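Local structure of carboxypeptidase A inhibitor (Ascaris suum, 3FJU) at residues Thr8-Gly13 and Lys21-Ile26; Lys42-Cys47 and Glu53-Lys58. The protein inhibits carboxypeptidase A and is a secreted metalloprotease inhibitor of the I44 family. All coordinates share one frame; numbering follows the deposited sequence.

Interaction 1. Residues Thr8-Gly13 and Lys21-Ile26; sequences TDCTNG and KICSTI
Cys10 and Cys23 are joined by a disulfide, and this bond is the heart of the contact. Cys10 SG and Cys23 SG lie 2.0 Å apart. The CB-SG-SG-CB torsion is -88°, close to the perpendicular arrangement of a relaxed disulfide, and its sign makes the bridge left-handed. Both side chains point at the opposite segment. They share nearly the same first torsion (chi1 -60° in Cys10 and -64° in Cys23), which swings each sulfur to the N side of its residue and carries both toward the facing segment, where they meet. Cys10 CB and Cys23 CB end up 3.8 Å apart. Cys23 is buried in strand 22-24, while Cys10 is partly exposed in the loop just after a short 3-10 turn.

No direct hydrogen bond crosses between the segments. A water links them further along: it donates to Gly13 O and accepts from Ile26 N, at 2.8 Å from the latter. Ile26 opens helix 26-36, and Thr25 caps that helix by accepting from the N of Glu28 through its OG1. On the other segment, the Asp9 carboxylate turns back to the chain start and takes the N-H groups of Leu5 and Ser6 on OD2.

With one water bridge as the polar link, the tie between these segments rests on a covalent bond, which should persist even if hydrogen bonding there is lost.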
ATOM      1  N   THR B   8     -15.724 -30.431  23.147  1.00 16.20           N
ATOM      2  CA  THR B   8     -15.687 -31.873  23.387  1.00 16.27           C
ATOM      3  C   THR B   8     -15.503 -32.677  22.103  1.00 15.93           C
ATOM      4  O   THR B   8     -15.250 -33.873  22.170  1.00 17.76           O
ATOM      5  CB  THR B   8     -16.920 -32.396  24.199  1.00 16.89           C
ATOM      6  OG1 THR B   8     -18.126 -32.167  23.467  1.00 18.84           O
ATOM      7  CG2 THR B   8     -17.012 -31.726  25.578  1.00 17.59           C
ATOM      8  N   ASP B   9     -15.601 -32.017  20.942  1.00 15.25           N
ATOM      9  CA  ASP B   9     -15.280 -32.650  19.649  1.00 15.05           C
ATOM     10  C   ASP B   9     -13.780 -32.578  19.318  1.00 14.22           C
ATOM     11  O   ASP B   9     -13.301 -33.203  18.359  1.00 15.55           O
ATOM     12  CB  ASP B   9     -16.083 -31.993  18.520  1.00 15.28           C
ATOM     13  CG  ASP B   9     -17.574 -32.093  18.741  1.00 16.75           C
ATOM     14  OD1 ASP B   9     -18.038 -33.166  19.204  1.00 19.33           O
ATOM     15  OD2 ASP B   9     -18.279 -31.104  18.486  1.00 18.99           O
ATOM     16  N   CYS B  10     -13.035 -31.828  20.121  1.00 14.34           N
ATOM     17  CA  CYS B  10     -11.612 -31.683  19.883  1.00 14.18           C
ATOM     18  C   CYS B  10     -10.787 -32.677  20.715  1.00 14.05           C
ATOM     19  O   CYS B  10     -11.335 -33.404  21.577  1.00 14.78           O
ATOM     20  CB  CYS B  10     -11.185 -30.220  20.101  1.00 13.71           C
ATOM     21  SG  CYS B  10     -12.048 -29.070  18.966  1.00 14.77           S
ATOM     22  N   THR B  11      -9.494 -32.748  20.412  1.00 13.71           N
ATOM     23  CA  THR B  11      -8.567 -33.611  21.144  1.00 14.70           C
ATOM     24  C   THR B  11      -7.348 -32.792  21.568  1.00 13.85           C
ATOM     25  O   THR B  11      -7.182 -31.635  21.156  1.00 13.88           O
ATOM     26  CB  THR B  11      -8.100 -34.804  20.282  1.00 15.48           C
ATOM     27  OG1 THR B  11      -7.432 -34.320  19.113  1.00 18.15           O
ATOM     28  CG2 THR B  11      -9.264 -35.682  19.878  1.00 17.59           C
ATOM     29  N   ASN B  12      -6.498 -33.395  22.394  1.00 13.55           N
ATOM     30  CA  ASN B  12      -5.232 -32.799  22.806  1.00 13.25           C
ATOM     31  C   ASN B  12      -5.420 -31.435  23.481  1.00 13.02           C
ATOM     32  O   ASN B  12      -4.577 -30.530  23.329  1.00 13.88           O
ATOM     33  CB  ASN B  12      -4.262 -32.718  21.611  1.00 13.23           C
ATOM     34  CG  ASN B  12      -3.875 -34.096  21.106  1.00 13.96           C
ATOM     35  OD1 ASN B  12      -3.535 -34.969  21.902  1.00 15.19           O
ATOM     36  ND2 ASN B  12      -3.912 -34.296  19.791  1.00 12.69           N
ATOM     37  N   GLY B  13      -6.526 -31.304  24.215  1.00 12.55           N
ATOM     38  CA  GLY B  13      -6.876 -30.046  24.905  1.00 12.55           C
ATOM     39  C   GLY B  13      -7.296 -28.876  24.019  1.00 12.73           C
ATOM     40  O   GLY B  13      -7.441 -27.736  24.490  1.00 13.34           O
ATOM     41  N   LYS B  21     -15.587 -23.215  13.062  1.00 12.60           N
ATOM     42  CA  LYS B  21     -15.874 -24.606  13.479  1.00 13.09           C
ATOM     43  C   LYS B  21     -14.696 -25.552  13.250  1.00 12.92           C
ATOM     44  O   LYS B  21     -14.827 -26.637  12.670  1.00 12.87           O
ATOM     45  CB  LYS B  21     -17.158 -25.135  12.810  1.00 13.72           C
ATOM     46  CG  LYS B  21     -18.383 -24.303  13.142  1.00 16.02           C
ATOM     47  CD  LYS B  21     -18.719 -24.356  14.616  1.00 17.48           C
ATOM     48  CE  LYS B  21     -20.106 -23.790  14.869  1.00 20.58           C
ATOM     49  NZ  LYS B  21     -20.108 -22.314  15.058  1.00 22.45           N
ATOM     50  N   ILE B  22     -13.527 -25.109  13.683  1.00 12.02           N
ATOM     51  CA  ILE B  22     -12.355 -25.968  13.662  1.00 11.75           C
ATOM     52  C   ILE B  22     -11.693 -25.968  15.030  1.00 11.35           C
ATOM     53  O   ILE B  22     -11.809 -25.013  15.814  1.00 11.84           O
ATOM     54  CB  ILE B  22     -11.302 -25.583  12.577  1.00 11.47           C
ATOM     55  CG1 ILE B  22     -10.552 -24.294  12.957  1.00 11.08           C
ATOM     56  CG2 ILE B  22     -11.957 -25.478  11.191  1.00 12.51           C
ATOM     57  CD1 ILE B  22      -9.207 -24.100  12.229  1.00 11.00           C
ATOM     58  N   CYS B  23     -11.000 -27.065  15.298  1.00 11.33           N
ATOM     59  CA  CYS B  23     -10.235 -27.212  16.526  1.00 11.79           C
ATOM     60  C   CYS B  23      -8.903 -26.491  16.396  1.00 11.66           C
ATOM     61  O   CYS B  23      -8.268 -26.498  15.324  1.00 12.22           O
ATOM     62  CB  CYS B  23      -9.997 -28.697  16.791  1.00 12.11           C
ATOM     63  SG  CYS B  23     -11.495 -29.620  17.091  1.00 14.02           S
ATOM     64  N   SER B  24      -8.476 -25.860  17.485  1.00 11.57           N
ATOM     65  CA  SER B  24      -7.199 -25.153  17.530  1.00 12.03           C
ATOM     66  C   SER B  24      -6.694 -25.122  18.970  1.00 11.79           C
ATOM     67  O   SER B  24      -7.486 -25.173  19.920  1.00 11.22           O
ATOM     68  CB  SER B  24      -7.364 -23.717  17.020  1.00 12.93           C
ATOM     69  OG  SER B  24      -6.194 -22.967  17.264  1.00 16.37           O
ATOM     70  N   THR B  25      -5.376 -25.032  19.126  1.00 12.64           N
ATOM     71  CA  THR B  25      -4.799 -24.858  20.451  1.00 12.93           C
ATOM     72  C   THR B  25      -5.158 -23.480  20.985  1.00 13.23           C
ATOM     73  O   THR B  25      -5.410 -22.519  20.217  1.00 13.19           O
ATOM     74  CB  THR B  25      -3.259 -25.013  20.448  1.00 13.07           C
ATOM     75  OG1 THR B  25      -2.666 -23.986  19.641  1.00 14.28           O
ATOM     76  CG2 THR B  25      -2.865 -26.368  19.916  1.00 14.25           C
ATOM     77  N   ILE B  26      -5.211 -23.379  22.301  1.00 13.62           N
ATOM     78  CA  ILE B  26      -5.397 -22.084  22.922  1.00 13.41           C
ATOM     79  C   ILE B  26      -4.288 -21.109  22.501  1.00 13.36           C
ATOM     80  O   ILE B  26      -4.560 -19.919  22.255  1.00 13.89           O
ATOM     81  CB  ILE B  26      -5.526 -22.195  24.449  1.00 13.92           C
ATOM     82  CG1 ILE B  26      -6.850 -22.862  24.804  1.00 14.17           C
ATOM     83  CG2 ILE B  26      -5.439 -20.817  25.104  1.00 14.32           C
ATOM     84  CD1 ILE B  26      -6.873 -23.465  26.238  1.00 15.78           C
TER
HETATM   85  O   HOH W   1      -5.157 -25.759  23.779  1.00 21.54           O

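Interaction 2. Residues Lys42-Cys47 and Glu53-Lys58; sequences KSNNDC and EKICNK
Asn44 reaches across to the backbone of Cys56. Its side chain starts out alongside the other segment, and the amide at its end then reaches the strand. The first torsion (chi1 -74°) swings the amide to the N side, and the near-zero second torsion turns OD1 to Cys56 N. Cys56 N donates to Asn44 OD1 at 2.8 Å, and the bond is fairly straight (N-H...O 160°). The donor lies 30° out of the amide's carbonyl plane. Asn44 OD1 also lies 3.7 Å from Ile55 CB.

Cys56 comes up from the strand toward the 42-47 turn. Its CB packs on the backbone of Ser43, with Cys56 CB 3.3 Å from Ser43 C. Its sulfur is anti to the backbone N and runs past the backbone of Lys42 and Ser43. Cys47 approaches the same strand from the other segment. Cys47 SG is 3.7 Å from Ile55 O and 4.0 Å from Cys56 CB. Two disulfides thus meet here, Cys56 to Cys41 and Cys47 to Cys61 of strand 60-62, the antiparallel partner of strand 55-57, in a small cysteine-rich inhibitor whose family is placed in the omega-toxin clan.

The turn has its own brace. Asp46 OD2 accepts from Lys42 N through its anti lone pair and from Ser43 N from above the carboxylate plane. At the far end, a water donates to Cys47 O and accepts from Lys54 N. Lys54 CB lies 4.1 Å from Cys47 O. Beyond the two segments, Lys54 extends to a cation-pi contact with Trp50, while Ile55 and Asn57 pack on aromatic side chains of the other protein chain and Asn57 ND2 bonds to its backbone.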
ATOM      1  N   LYS B  42      -6.274 -23.860   9.152  1.00 12.65           N
ATOM      2  CA  LYS B  42      -5.339 -24.854   8.629  1.00 13.91           C
ATOM      3  C   LYS B  42      -5.155 -24.694   7.131  1.00 14.19           C
ATOM      4  O   LYS B  42      -4.077 -24.997   6.605  1.00 16.08           O
ATOM      5  CB  LYS B  42      -5.833 -26.264   8.959  1.00 14.58           C
ATOM      6  CG  LYS B  42      -6.059 -26.538  10.434  1.00 17.41           C
ATOM      7  CD  LYS B  42      -4.769 -26.546  11.225  1.00 20.79           C
ATOM      8  CE  LYS B  42      -4.895 -27.483  12.428  1.00 22.47           C
ATOM      9  NZ  LYS B  42      -4.030 -27.017  13.529  1.00 22.76           N
ATOM     10  N   SER B  43      -6.210 -24.227   6.453  1.00 14.65           N
ATOM     11  CA  SER B  43      -6.145 -23.910   5.021  1.00 14.25           C
ATOM     12  C   SER B  43      -7.111 -22.791   4.672  1.00 13.63           C
ATOM     13  O   SER B  43      -7.921 -22.385   5.512  1.00 13.35           O
ATOM     14  CB  SER B  43      -6.471 -25.149   4.175  1.00 14.54           C
ATOM     15  OG  SER B  43      -7.842 -25.482   4.262  1.00 15.84           O
ATOM     16  N   ASN B  44      -7.052 -22.316   3.425  1.00 13.50           N
ATOM     17  CA  ASN B  44      -7.937 -21.232   2.954  1.00 14.25           C
ATOM     18  C   ASN B  44      -9.416 -21.529   3.196  1.00 14.10           C
ATOM     19  O   ASN B  44     -10.212 -20.624   3.456  1.00 15.01           O
ATOM     20  CB  ASN B  44      -7.728 -20.921   1.457  1.00 14.14           C
ATOM     21  CG  ASN B  44      -6.429 -20.166   1.168  1.00 15.11           C
ATOM     22  OD1 ASN B  44      -5.726 -19.746   2.070  1.00 14.97           O
ATOM     23  ND2 ASN B  44      -6.099 -20.034  -0.109  1.00 17.53           N
ATOM     24  N   ASN B  45      -9.781 -22.808   3.101  1.00 14.71           N
ATOM     25  CA  ASN B  45     -11.159 -23.240   3.304  1.00 14.96           C
ATOM     26  C   ASN B  45     -11.715 -22.848   4.685  1.00 14.41           C
ATOM     27  O   ASN B  45     -12.902 -22.573   4.826  1.00 16.03           O
ATOM     28  CB  ASN B  45     -11.232 -24.747   3.067  1.00 15.63           C
ATOM     29  CG  ASN B  45     -12.646 -25.259   2.913  1.00 17.39           C
ATOM     30  OD1 ASN B  45     -13.397 -24.845   2.028  1.00 21.38           O
ATOM     31  ND2 ASN B  45     -12.994 -26.212   3.754  1.00 21.15           N
ATOM     32  N   ASP B  46     -10.842 -22.768   5.686  1.00 13.69           N
ATOM     33  CA  ASP B  46     -11.246 -22.384   7.039  1.00 13.12           C
ATOM     34  C   ASP B  46     -11.465 -20.872   7.204  1.00 12.26           C
ATOM     35  O   ASP B  46     -11.774 -20.404   8.305  1.00 12.70           O
ATOM     36  CB  ASP B  46     -10.215 -22.884   8.052  1.00 13.11           C
ATOM     37  CG  ASP B  46      -9.925 -24.365   7.912  1.00 14.19           C
ATOM     38  OD1 ASP B  46     -10.880 -25.123   7.657  1.00 14.81           O
ATOM     39  OD2 ASP B  46      -8.746 -24.758   8.052  1.00 15.31           O
ATOM     40  N   CYS B  47     -11.328 -20.116   6.114  1.00 11.98           N
ATOM     41  CA  CYS B  47     -11.464 -18.649   6.177  1.00 11.66           C
ATOM     42  C   CYS B  47     -12.643 -18.099   5.343  1.00 12.62           C
ATOM     43  O   CYS B  47     -12.760 -16.884   5.112  1.00 14.40           O
ATOM     44  CB  CYS B  47     -10.135 -17.989   5.770  1.00 11.88           C
ATOM     45  SG  CYS B  47      -8.733 -18.393   6.842  1.00 13.76           S
ATOM     46  N   GLU B  53     -13.232 -11.995   0.520  1.00  9.68           N
ATOM     47  CA  GLU B  53     -12.212 -13.054   0.560  1.00  9.46           C
ATOM     48  C   GLU B  53     -11.061 -12.789   1.523  1.00  9.76           C
ATOM     49  O   GLU B  53     -10.386 -11.779   1.422  1.00  9.07           O
ATOM     50  CB  GLU B  53     -11.669 -13.298  -0.853  1.00  9.89           C
ATOM     51  CG  GLU B  53     -10.658 -14.452  -0.990  1.00 10.42           C
ATOM     52  CD  GLU B  53      -9.906 -14.450  -2.337  1.00 12.45           C
ATOM     53  OE1 GLU B  53     -10.291 -13.701  -3.274  1.00 12.48           O
ATOM     54  OE2 GLU B  53      -8.910 -15.218  -2.446  1.00 14.82           O
ATOM     55  N   LYS B  54     -10.858 -13.726   2.447  1.00 10.12           N
ATOM     56  CA  LYS B  54      -9.643 -13.810   3.243  1.00 10.32           C
ATOM     57  C   LYS B  54      -8.880 -15.080   2.861  1.00 10.56           C
ATOM     58  O   LYS B  54      -9.420 -15.941   2.165  1.00 13.30           O
ATOM     59  CB  LYS B  54      -9.992 -13.838   4.721  1.00 10.11           C
ATOM     60  CG  LYS B  54     -10.435 -12.476   5.256  1.00 10.46           C
ATOM     61  CD  LYS B  54     -10.444 -12.453   6.783  1.00 10.26           C
ATOM     62  CE  LYS B  54     -10.998 -11.113   7.314  1.00 12.03           C
ATOM     63  NZ  LYS B  54     -10.759 -10.952   8.792  1.00 13.65           N
ATOM     64  N   ILE B  55      -7.626 -15.176   3.296  1.00 10.11           N
ATOM     65  CA  ILE B  55      -6.773 -16.355   3.033  1.00 10.87           C
ATOM     66  C   ILE B  55      -6.215 -16.897   4.340  1.00 10.48           C
ATOM     67  O   ILE B  55      -6.155 -16.168   5.332  1.00 10.48           O
ATOM     68  CB  ILE B  55      -5.584 -16.017   2.091  1.00 11.43           C
ATOM     69  CG1 ILE B  55      -4.660 -14.930   2.699  1.00 11.74           C
ATOM     70  CG2 ILE B  55      -6.120 -15.650   0.721  1.00 13.36           C
ATOM     71  CD1 ILE B  55      -3.205 -14.813   2.102  1.00 13.25           C
ATOM     72  N   CYS B  56      -5.804 -18.167   4.341  1.00 10.64           N
ATOM     73  CA  CYS B  56      -5.079 -18.715   5.478  1.00 11.52           C
ATOM     74  C   CYS B  56      -3.604 -18.499   5.233  1.00 11.08           C
ATOM     75  O   CYS B  56      -3.033 -19.011   4.271  1.00 12.78           O
ATOM     76  CB  CYS B  56      -5.379 -20.192   5.701  1.00 12.28           C
ATOM     77  SG  CYS B  56      -4.698 -20.789   7.257  1.00 13.04           S
ATOM     78  N   ASN B  57      -3.005 -17.705   6.099  1.00 10.79           N
ATOM     79  CA  ASN B  57      -1.597 -17.384   5.986  1.00 11.13           C
ATOM     80  C   ASN B  57      -0.945 -17.516   7.346  1.00 11.26           C
ATOM     81  O   ASN B  57      -1.354 -16.856   8.308  1.00 11.35           O
ATOM     82  CB  ASN B  57      -1.468 -15.959   5.462  1.00 11.22           C
ATOM     83  CG  ASN B  57      -0.053 -15.613   5.048  1.00 11.56           C
ATOM     84  OD1 ASN B  57       0.571 -16.337   4.275  1.00 12.18           O
ATOM     85  ND2 ASN B  57       0.443 -14.487   5.537  1.00 11.06           N
ATOM     86  N   LYS B  58       0.064 -18.389   7.439  1.00 12.15           N
ATOM     87  CA  LYS B  58       0.814 -18.547   8.681  1.00 12.39           C
ATOM     88  C   LYS B  58      -0.095 -18.819   9.891  1.00 11.95           C
ATOM     89  O   LYS B  58       0.059 -18.247  10.971  1.00 13.11           O
ATOM     90  CB  LYS B  58       1.735 -17.354   8.887  1.00 13.54           C
ATOM     91  CG  LYS B  58       2.801 -17.343   7.801  1.00 13.71           C
ATOM     92  CD  LYS B  58       3.861 -16.314   8.037  1.00 16.87           C
ATOM     93  CE  LYS B  58       3.412 -14.944   7.586  1.00 17.31           C
ATOM     94  NZ  LYS B  58       4.573 -14.204   7.028  1.00 18.09           N
TER
HETATM   95  O   HOH W   2      -2.929 -19.162   1.484  1.00 23.43           O
HETATM   96  O   HOH W   3     -13.341 -15.466   2.790  1.00 16.51           O

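In the fold
The two interactions follow one another along the chain, interaction 1 closing before interaction 2 opens. Their centres are 18 Å apart, on opposite sides of the chain's centre. Each involves one strand of a separate two-stranded antiparallel sheet: 22-24 pairs with 15-17, and 55-57 with 60-62. Helix 26-36 starts at the last residue of interaction 1. The contacts still touch, since Ile22 CG2 packs 3.7 Å from Asp46 OD1. A disulfide crosses interaction 1; in interaction 2 two disulfides run from its segments to Cys41 and Cys61. The other protein chain meets interaction 2 but neither segment of interaction 1, consistent with interaction 1 being structural and interaction 2 lying beside the binding surface.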